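PDB 2QWZ: phenylacetic acid degradation-related protein from Silicibacter sp., which is probably a thioesterase of the hotdog-fold superfamily, hydrolysing acyl thioesters whose identity is not established. Local coordinates for residues A[83-88]-A[151-156]. Sequence-based numbering, arbitrary orientation.
Sequences SVYALV and MTYSIP
V84 and Y153 make the tight centre of this contact, where methyl CG1 of the valine comes obliquely to within 3.5 Å of ring carbon CE1 of the tyrosine. A branched residue suits the spot because its two methyls divide the work. CG1, anti to the backbone N (chi1 -175°), reaches the Y153 ring, while CG2 lies 4.1 Å from CG of M151. M151, a selenomethionine, points its CB at V84, at 4.0 Å from the valine CB, but its chain bends at chi2 and chi3 and carries the selenium away from the helix.

Y153 is long enough to span the gap between strand and helix. The hydroxyl OH ends 3.4 Å from the backbone N of Y85 and is hydrogen-bonded to OD1 of D81, one turn back on the same helix, giving this buried polar atom a partner. With an alanine here the ring and its hydroxyl are gone, which is likely to leave OD1 of D81 without this partner and open a gap against V84 and the Y85 backbone.

Packing against Y153 is looser at V88, whose CG2 stays 4.3 Å from CD1 of Y153. Y85 is the partly exposed member of an otherwise buried contact: its side chain crosses Y153 at about a right angle, its CB and ring edge meeting CE2 of Y153. An aromatic ring ending in a polar hydroxyl suits this margin.

The hotdog fold explains the setting: helix 73-92 lies against the curved antiparallel sheet, the axes of segments 83-88 and 151-154 being 46° apart. Strand 147-154 runs between strands 99-107 and 130-139, while V84 and V88 also touch strand 117-126.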
loop_
_atom_site.group_PDB
_atom_site.type_symbol
_atom_site.label_atom_id
_atom_site.label_comp_id
_atom_site.label_asym_id
_atom_site.label_seq_id
_atom_site.Cartn_x
_atom_site.Cartn_y
_atom_site.Cartn_z
ATOM N N SER A 83 -4.026 6.157 16.346
ATOM C CA SER A 83 -3.660 4.982 17.092
ATOM C C SER A 83 -2.183 4.616 17.018
ATOM O O SER A 83 -1.570 4.317 18.030
ATOM C CB SER A 83 -4.470 3.772 16.591
ATOM O OG SER A 83 -5.868 4.014 16.726
ATOM N N VAL A 84 -1.617 4.546 15.821
ATOM C CA VAL A 84 -0.232 4.115 15.694
ATOM C C VAL A 84 0.687 5.244 16.134
ATOM O O VAL A 84 1.689 4.990 16.777
ATOM C CB VAL A 84 0.096 3.588 14.285
ATOM C CG1 VAL A 84 1.433 3.062 14.249
ATOM C CG2 VAL A 84 -0.889 2.432 13.896
ATOM N N TYR A 85 0.317 6.472 15.821
ATOM C CA TYR A 85 1.084 7.623 16.242
ATOM C C TYR A 85 1.205 7.664 17.763
ATOM O O TYR A 85 2.278 7.876 18.291
ATOM C CB TYR A 85 0.416 8.907 15.759
ATOM C CG TYR A 85 1.158 10.141 16.232
ATOM C CD1 TYR A 85 2.288 10.572 15.580
ATOM C CD2 TYR A 85 0.729 10.855 17.359
ATOM C CE1 TYR A 85 3.000 11.714 16.029
ATOM C CE2 TYR A 85 1.413 11.969 17.814
ATOM C CZ TYR A 85 2.544 12.402 17.147
ATOM O OH TYR A 85 3.203 13.512 17.626
ATOM N N ALA A 86 0.084 7.452 18.442
ATOM C CA ALA A 86 0.001 7.442 19.906
ATOM C C ALA A 86 0.884 6.352 20.493
ATOM O O ALA A 86 1.601 6.619 21.443
ATOM C CB ALA A 86 -1.455 7.263 20.366
ATOM N N LEU A 87 0.866 5.149 19.899
ATOM C CA LEU A 87 1.763 4.051 20.327
ATOM C C LEU A 87 3.241 4.389 20.090
ATOM O O LEU A 87 4.087 4.087 20.916
ATOM C CB LEU A 87 1.399 2.758 19.632
ATOM C CG LEU A 87 1.748 1.393 20.244
ATOM C CD1 LEU A 87 1.318 1.127 21.705
ATOM C CD2 LEU A 87 1.107 0.413 19.372
ATOM N N VAL A 88 3.555 5.033 18.984
ATOM C CA VAL A 88 4.930 5.418 18.747
ATOM C C VAL A 88 5.379 6.399 19.820
ATOM O O VAL A 88 6.399 6.182 20.453
ATOM C CB VAL A 88 5.135 5.971 17.328
ATOM C CG1 VAL A 88 6.530 6.524 17.186
ATOM C CG2 VAL A 88 4.914 4.891 16.337
HETATM N N MSE A 151 0.519 1.759 9.078
HETATM C CA MSE A 151 0.997 3.123 9.122
HETATM C C MSE A 151 2.435 3.046 9.368
HETATM O O MSE A 151 2.846 2.254 10.218
HETATM C CB MSE A 151 0.386 3.895 10.284
HETATM C CG MSE A 151 -1.121 4.122 10.219
HETATM SE SE MSE A 151 -1.807 5.327 8.923
HETATM C CE MSE A 151 -0.337 6.707 9.012
ATOM N N THR A 152 3.183 3.930 8.687
ATOM C CA THR A 152 4.622 4.094 8.819
ATOM C C THR A 152 4.955 5.580 9.053
ATOM O O THR A 152 4.353 6.461 8.424
ATOM C CB THR A 152 5.316 3.651 7.502
ATOM O OG1 THR A 152 4.918 2.320 7.158
ATOM C CG2 THR A 152 6.761 3.671 7.607
ATOM N N TYR A 153 5.950 5.827 9.919
ATOM C CA TYR A 153 6.336 7.146 10.381
ATOM C C TYR A 153 7.830 7.328 10.266
ATOM O O TYR A 153 8.595 6.425 10.569
ATOM C CB TYR A 153 5.943 7.358 11.869
ATOM C CG TYR A 153 4.482 7.195 12.061
ATOM C CD1 TYR A 153 3.931 5.949 12.242
ATOM C CD2 TYR A 153 3.636 8.291 12.031
ATOM C CE1 TYR A 153 2.571 5.792 12.356
ATOM C CE2 TYR A 153 2.280 8.142 12.199
ATOM C CZ TYR A 153 1.757 6.901 12.325
ATOM O OH TYR A 153 0.409 6.774 12.438
ATOM N N SER A 154 8.235 8.508 9.840
ATOM C CA SER A 154 9.625 8.893 9.867
ATOM C C SER A 154 9.924 9.464 11.233
ATOM O O SER A 154 9.177 10.295 11.724
ATOM C CB SER A 154 9.920 9.928 8.786
ATOM O OG SER A 154 10.985 10.767 9.186
ATOM N N ILE A 155 10.996 8.984 11.852
ATOM C CA ILE A 155 11.520 9.535 13.091
ATOM C C ILE A 155 12.770 10.356 12.779
ATOM O O ILE A 155 13.794 9.792 12.422
ATOM C CB ILE A 155 12.011 8.454 14.020
ATOM C CG1 ILE A 155 10.871 7.580 14.524
ATOM C CG2 ILE A 155 12.813 9.116 15.160
ATOM C CD1 ILE A 155 11.398 6.268 15.062
ATOM N N PRO A 156 12.698 11.690 12.898
ATOM C CA PRO A 156 13.921 12.488 12.753
ATOM C C PRO A 156 14.687 12.730 14.084
ATOM O O PRO A 156 14.160 12.413 15.174
ATOM C CB PRO A 156 13.397 13.814 12.167
ATOM C CG PRO A 156 11.898 13.843 12.456
ATOM C CD PRO A 156 11.521 12.544 13.121
#